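Local coordinates for putative alpha-N-acetylgalactosaminidase (Bacillus halodurans C-125, PDB 3CC1), which probably hydrolyses terminal alpha-linked N-acetylgalactosamine from glycoconjugates, using a TIM-barrel domain joined to a C-terminal beta-sandwich domain, at residues S248-M253 and Q301-N306; Q252-C257 and D355-A360. One frame throughout, in Å; residues are numbered along the deposited sequence.

Interaction 1 of 2, residues S248-M253 and Q301-N306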
loop_
_atom_site.group_PDB
_atom_site.type_symbol
_atom_site.label_atom_id
_atom_site.label_comp_id
_atom_site.label_asym_id
_atom_site.label_seq_id
_atom_site.Cartn_x
_atom_site.Cartn_y
_atom_site.Cartn_z
ATOM N N SER A 248 9.993 -13.843 0.944
ATOM C CA SER A 248 8.858 -12.963 1.097
ATOM C C SER A 248 8.788 -12.387 2.517
ATOM O O SER A 248 8.435 -11.215 2.712
ATOM C CB SER A 248 7.532 -13.663 0.751
ATOM O OG SER A 248 7.263 -14.630 1.752
ATOM N N LEU A 249 9.187 -13.176 3.503
ATOM C CA LEU A 249 9.234 -12.676 4.889
ATOM C C LEU A 249 10.399 -11.704 5.121
ATOM O O LEU A 249 10.282 -10.715 5.867
ATOM C CB LEU A 249 9.303 -13.845 5.855
ATOM C CG LEU A 249 8.125 -14.848 5.745
ATOM C CD1 LEU A 249 8.471 -16.081 6.569
ATOM C CD2 LEU A 249 6.877 -14.165 6.239
ATOM N N LEU A 250 11.552 -12.010 4.537
ATOM C CA LEU A 250 12.712 -11.097 4.691
ATOM C C LEU A 250 12.414 -9.756 4.021
ATOM O O LEU A 250 12.594 -8.671 4.613
ATOM C CB LEU A 250 13.990 -11.754 4.134
ATOM C CG LEU A 250 15.302 -11.007 4.263
ATOM C CD1 LEU A 250 15.546 -10.375 5.661
ATOM C CD2 LEU A 250 16.488 -11.954 3.832
ATOM N N TYR A 251 11.907 -9.820 2.801
ATOM C CA TYR A 251 11.501 -8.622 2.089
ATOM C C TYR A 251 10.562 -7.782 2.954
ATOM O O TYR A 251 10.756 -6.586 3.090
ATOM C CB TYR A 251 10.771 -8.949 0.792
ATOM C CG TYR A 251 10.301 -7.740 0.043
ATOM C CD1 TYR A 251 11.127 -7.110 -0.851
ATOM C CD2 TYR A 251 9.025 -7.244 0.210
ATOM C CE1 TYR A 251 10.713 -6.000 -1.555
ATOM C CE2 TYR A 251 8.582 -6.159 -0.495
ATOM C CZ TYR A 251 9.440 -5.520 -1.381
ATOM O OH TYR A 251 9.062 -4.404 -2.117
ATOM N N GLN A 252 9.535 -8.405 3.513
ATOM C CA GLN A 252 8.547 -7.645 4.296
ATOM C C GLN A 252 9.108 -7.063 5.567
ATOM O O GLN A 252 8.663 -6.003 6.017
ATOM C CB GLN A 252 7.314 -8.475 4.619
ATOM C CG GLN A 252 6.503 -8.916 3.413
ATOM C CD GLN A 252 5.402 -9.862 3.835
ATOM O OE1 GLN A 252 4.389 -9.427 4.358
ATOM N NE2 GLN A 252 5.601 -11.153 3.627
HETATM N N MSE A 253 10.122 -7.725 6.125
HETATM C CA MSE A 253 10.760 -7.257 7.374
HETATM C C MSE A 253 11.322 -5.855 7.205
HETATM O O MSE A 253 11.315 -5.078 8.147
HETATM C CB MSE A 253 11.810 -8.259 7.908
HETATM C CG MSE A 253 12.119 -8.100 9.430
HETATM SE SE MSE A 253 10.554 -8.312 10.549
HETATM C CE MSE A 253 9.968 -9.939 9.859
ATOM N N GLN A 301 21.200 -14.397 3.137
ATOM C CA GLN A 301 21.670 -14.602 4.500
ATOM C C GLN A 301 22.430 -13.339 5.001
ATOM O O GLN A 301 22.186 -12.844 6.107
ATOM C CB GLN A 301 22.574 -15.847 4.582
ATOM C CG GLN A 301 21.849 -17.208 4.298
ATOM C CD GLN A 301 22.794 -18.378 4.268
ATOM O OE1 GLN A 301 23.684 -18.488 5.129
ATOM N NE2 GLN A 301 22.624 -19.274 3.273
ATOM N N LEU A 302 23.326 -12.811 4.172
ATOM C CA LEU A 302 24.057 -11.571 4.516
ATOM C C LEU A 302 23.128 -10.368 4.607
ATOM O O LEU A 302 23.282 -9.542 5.464
ATOM C CB LEU A 302 25.146 -11.268 3.498
ATOM C CG LEU A 302 26.295 -12.270 3.466
ATOM C CD1 LEU A 302 27.165 -12.004 2.257
ATOM C CD2 LEU A 302 27.137 -12.220 4.709
ATOM N N THR A 303 22.134 -10.330 3.725
ATOM C CA THR A 303 21.117 -9.285 3.746
ATOM C C THR A 303 20.357 -9.266 5.074
ATOM O O THR A 303 20.194 -8.206 5.694
ATOM C CB THR A 303 20.169 -9.372 2.508
ATOM O OG1 THR A 303 20.894 -8.907 1.348
ATOM C CG2 THR A 303 18.904 -8.545 2.711
HETATM N N MSE A 304 19.969 -10.443 5.535
HETATM C CA MSE A 304 19.319 -10.576 6.808
HETATM C C MSE A 304 20.241 -10.145 7.945
HETATM O O MSE A 304 19.848 -9.380 8.796
HETATM C CB MSE A 304 18.842 -12.028 7.034
HETATM C CG MSE A 304 18.268 -12.224 8.446
HETATM SE SE MSE A 304 18.182 -14.105 8.836
HETATM C CE MSE A 304 20.082 -14.411 8.916
HETATM N N MSE A 305 21.473 -10.643 7.945
HETATM C CA MSE A 305 22.412 -10.297 8.994
HETATM C C MSE A 305 22.644 -8.787 9.046
HETATM O O MSE A 305 22.746 -8.195 10.127
HETATM C CB MSE A 305 23.750 -11.019 8.815
HETATM C CG MSE A 305 23.703 -12.522 9.019
HETATM SE SE MSE A 305 23.217 -13.022 10.840
HETATM C CE MSE A 305 24.773 -12.351 11.789
ATOM N N ASN A 306 22.669 -8.149 7.879
ATOM C CA ASN A 306 22.976 -6.715 7.800
ATOM C C ASN A 306 21.875 -5.874 8.461
ATOM O O ASN A 306 22.149 -4.944 9.198
ATOM C CB ASN A 306 23.202 -6.273 6.344
ATOM C CG ASN A 306 24.569 -6.706 5.799
ATOM O OD1 ASN A 306 25.537 -6.871 6.559
ATOM N ND2 ASN A 306 24.654 -6.881 4.491
#

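Interaction 2 of 2, residues Q252-C257 and D355-A360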
loop_
_atom_site.group_PDB
_atom_site.type_symbol
_atom_site.label_atom_id
_atom_site.label_comp_id
_atom_site.label_asym_id
_atom_site.label_seq_id
_atom_site.Cartn_x
_atom_site.Cartn_y
_atom_site.Cartn_z
ATOM N N GLN A 252 9.535 -8.405 3.513
ATOM C CA GLN A 252 8.547 -7.645 4.296
ATOM C C GLN A 252 9.108 -7.063 5.567
ATOM O O GLN A 252 8.663 -6.003 6.017
ATOM C CB GLN A 252 7.314 -8.475 4.619
ATOM C CG GLN A 252 6.503 -8.916 3.413
ATOM C CD GLN A 252 5.402 -9.862 3.835
ATOM O OE1 GLN A 252 4.389 -9.427 4.358
ATOM N NE2 GLN A 252 5.601 -11.153 3.627
HETATM N N MSE A 253 10.122 -7.725 6.125
HETATM C CA MSE A 253 10.760 -7.257 7.374
HETATM C C MSE A 253 11.322 -5.855 7.205
HETATM O O MSE A 253 11.315 -5.078 8.147
HETATM C CB MSE A 253 11.810 -8.259 7.908
HETATM C CG MSE A 253 12.119 -8.100 9.430
HETATM SE SE MSE A 253 10.554 -8.312 10.549
HETATM C CE MSE A 253 9.968 -9.939 9.859
ATOM N N PHE A 254 11.795 -5.526 6.002
ATOM C CA PHE A 254 12.386 -4.212 5.752
ATOM C C PHE A 254 11.375 -3.123 5.984
ATOM O O PHE A 254 11.650 -2.172 6.722
ATOM C CB PHE A 254 13.080 -4.110 4.371
ATOM C CG PHE A 254 14.421 -4.771 4.342
ATOM C CD1 PHE A 254 14.530 -6.145 4.144
ATOM C CD2 PHE A 254 15.582 -4.041 4.558
ATOM C CE1 PHE A 254 15.764 -6.762 4.166
ATOM C CE2 PHE A 254 16.804 -4.629 4.574
ATOM C CZ PHE A 254 16.921 -5.996 4.363
ATOM N N GLU A 255 10.177 -3.283 5.429
ATOM C CA GLU A 255 9.106 -2.304 5.659
ATOM C C GLU A 255 8.628 -2.294 7.119
ATOM O O GLU A 255 8.366 -1.223 7.684
ATOM C CB GLU A 255 7.905 -2.551 4.751
ATOM C CG GLU A 255 6.865 -1.419 4.793
ATOM N N ARG A 256 8.537 -3.482 7.726
ATOM C CA ARG A 256 8.067 -3.598 9.110
ATOM C C ARG A 256 9.046 -2.912 10.059
ATOM O O ARG A 256 8.639 -2.213 10.982
ATOM C CB ARG A 256 7.819 -5.055 9.516
ATOM C CG ARG A 256 6.729 -5.830 8.743
ATOM C CD ARG A 256 5.479 -4.967 8.470
ATOM N NE ARG A 256 4.891 -4.461 9.708
ATOM C CZ ARG A 256 4.051 -3.422 9.818
ATOM N NH1 ARG A 256 3.670 -2.726 8.744
ATOM N NH2 ARG A 256 3.582 -3.087 11.027
ATOM N N CYS A 257 10.336 -3.047 9.779
ATOM C CA CYS A 257 11.362 -2.298 10.507
ATOM C C CYS A 257 11.263 -0.785 10.378
ATOM O O CYS A 257 11.381 -0.044 11.381
ATOM C CB CYS A 257 12.757 -2.714 10.100
ATOM S SG CYS A 257 13.215 -4.292 10.778
ATOM N N ASP A 355 12.607 -0.042 -3.937
ATOM C CA ASP A 355 13.262 -1.252 -3.432
ATOM C C ASP A 355 14.764 -1.102 -3.164
ATOM O O ASP A 355 15.460 -2.074 -2.914
ATOM C CB ASP A 355 12.998 -2.474 -4.321
ATOM C CG ASP A 355 11.637 -3.156 -4.040
ATOM O OD1 ASP A 355 10.947 -2.887 -3.023
ATOM O OD2 ASP A 355 11.276 -4.001 -4.870
ATOM N N LYS A 356 15.263 0.114 -3.225
ATOM C CA LYS A 356 16.632 0.410 -2.820
ATOM C C LYS A 356 16.523 1.014 -1.401
ATOM O O LYS A 356 15.802 1.979 -1.202
ATOM C CB LYS A 356 17.286 1.391 -3.796
ATOM C CG LYS A 356 17.308 0.894 -5.240
ATOM C CD LYS A 356 17.879 1.886 -6.167
ATOM C CE LYS A 356 16.840 2.879 -6.638
ATOM N NZ LYS A 356 17.545 3.871 -7.505
ATOM N N VAL A 357 17.222 0.429 -0.433
ATOM C CA VAL A 357 17.106 0.816 0.945
ATOM C C VAL A 357 18.477 1.081 1.558
ATOM O O VAL A 357 19.449 0.396 1.257
ATOM C CB VAL A 357 16.385 -0.296 1.797
ATOM C CG1 VAL A 357 16.225 0.161 3.241
ATOM C CG2 VAL A 357 15.044 -0.690 1.153
ATOM N N ALA A 358 18.539 2.087 2.416
ATOM C CA ALA A 358 19.785 2.446 3.165
ATOM C C ALA A 358 19.464 2.626 4.647
ATOM O O ALA A 358 18.373 3.101 4.988
ATOM C CB ALA A 358 20.424 3.730 2.557
ATOM N N TRP A 359 20.342 2.113 5.516
ATOM C CA TRP A 359 20.295 2.337 6.960
ATOM C C TRP A 359 21.736 2.739 7.351
ATOM O O TRP A 359 22.682 2.452 6.611
ATOM C CB TRP A 359 19.916 1.068 7.759
ATOM C CG TRP A 359 18.469 0.667 7.709
ATOM C CD1 TRP A 359 17.789 0.212 6.610
ATOM C CD2 TRP A 359 17.543 0.624 8.786
ATOM N NE1 TRP A 359 16.504 -0.048 6.929
ATOM C CE2 TRP A 359 16.317 0.189 8.257
ATOM C CE3 TRP A 359 17.627 0.922 10.136
ATOM C CZ2 TRP A 359 15.187 0.039 9.026
ATOM C CZ3 TRP A 359 16.518 0.799 10.893
ATOM C CH2 TRP A 359 15.296 0.348 10.338
ATOM N N ALA A 360 21.880 3.388 8.499
ATOM C CA ALA A 360 23.176 3.823 9.016
ATOM C C ALA A 360 23.281 3.723 10.536
ATOM O O ALA A 360 22.281 3.656 11.285
ATOM C CB ALA A 360 23.474 5.256 8.546
HETATM O O HOH W 1 13.901 -0.878 5.654
#

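Interaction 1 of 2, residues S248-M253 and Q301-N306
Leu250 meets Met304 and Thr303 with no ring or amide between them: this is aliphatic contact, and the flat groups with defined neighbours lie back on the first helix. There the peptide carbonyl of Ser248 has a donor on each face, Gln252 N in the helical bond and Gln252 NE2 from the other side. The bond from Gln252 NE2 is 3.0 Å to Ser248 O and comes from above the carbonyl plane, 67° out of it, while Ser248 O lies nearly within the amide plane of Gln252. One carbonyl oxygen is thus gripped twice by one residue, and the side-chain amide is held on its own helix.

Toward the other helix, Leu250 extends with CG anti to the backbone N (chi1 -177°) and rests both methyls on the root of Met304. Leu250 CD1 lies 3.9 Å from both CB and the backbone CA of Met304, and Leu250 CD2 is 4.0 Å from that same CB. The two side chains cross at about a right angle; the selenium end of Met304, a selenomethionine here, leads away. Thr303 adds its methyl, CG2, 4.3 Å from Leu250 CD2, while its OG1 is engaged by His422 O. Trp308, a turn further along helix 298-310, also touches Leu250. An alanine in place of Leu250 would remove both methyls and would probably leave Met304 CB and Thr303 CG2 without their partner on helix 247-262.

The helices approach to 7.0 Å between Leu250 CA and Met304 CA. With no hydrogen bond between the segments and all three touching residues buried, helices 247-262 and 298-310 of the TIM-barrel domain are joined here by van der Waals contact, and probably by the burial of apolar surface.

Interaction 2 of 2, residues Q252-C257 and D355-A360
Trp359 holds CG anti to its carbonyl carbon (chi1 -75°), which carries the indole from strand 356-362 toward helix 247-262, where Cys257 waits with SG likewise opposite its own carbonyl carbon. The thiol is therefore not the group that meets the indole; the methylene is. Cys257 CB sits 3.8 Å from CZ2 and 4.0 Å from CH2 of Trp359, approaching the benzo part of the ring obliquely.

The pyrrole part of the indole is used differently. Trp359 NE1 donates a 3.0 Å hydrogen bond to a water at the ring edge, in its plane, and this water in turn donates to Phe254 O at 2.8 Å. A buried N-H and a helix carbonyl are thereby satisfied through one molecule that spans the two segments, and the bond should restrain rotation of the indole. A turn earlier on the helix, Phe254 CD2 makes a looser contact, 4.5 Å from Val357 CG1. Val357 and Trp359, two apart on the strand, both point toward the helix.

Aromatic neighbours extend the contact: Phe254 packs edge-to-face with Phe373, and Trp359 does the same with Phe349. Leu307 and Ile310 of helix 298-310 touch Phe254 and Trp359 respectively.

The segments belong to different domains, the helix to the TIM barrel and the strand to the C-terminal beta sandwich, so this is part of the interface between them. Apolar groups supply most of it, and direct hydrogen bonds between the segments are absent, the polar link being relayed by water.

How the interactions relate
Helix 247-262 is the common starting point: from its first half the chain runs on 47 residues before interaction 1 closes a loop at helix 298-310, and from the next turn 97 residues before interaction 2 closes a longer one at strand 356-362. The two loops cross, the second starting four residues later and closing after the first, with Gln252 and Met253 shared. The centres of interactions 1 and 2 are about 9 Å apart. Thr303 CG2 packs on Phe254 CZ at 3.6 Å, and Tyr251 OH probably hydrogen-bonds Asp355 OD1. Interactions 1 and 2 make helix 247-262 the element joined both to helix 298-310 and to the C-terminal sheet.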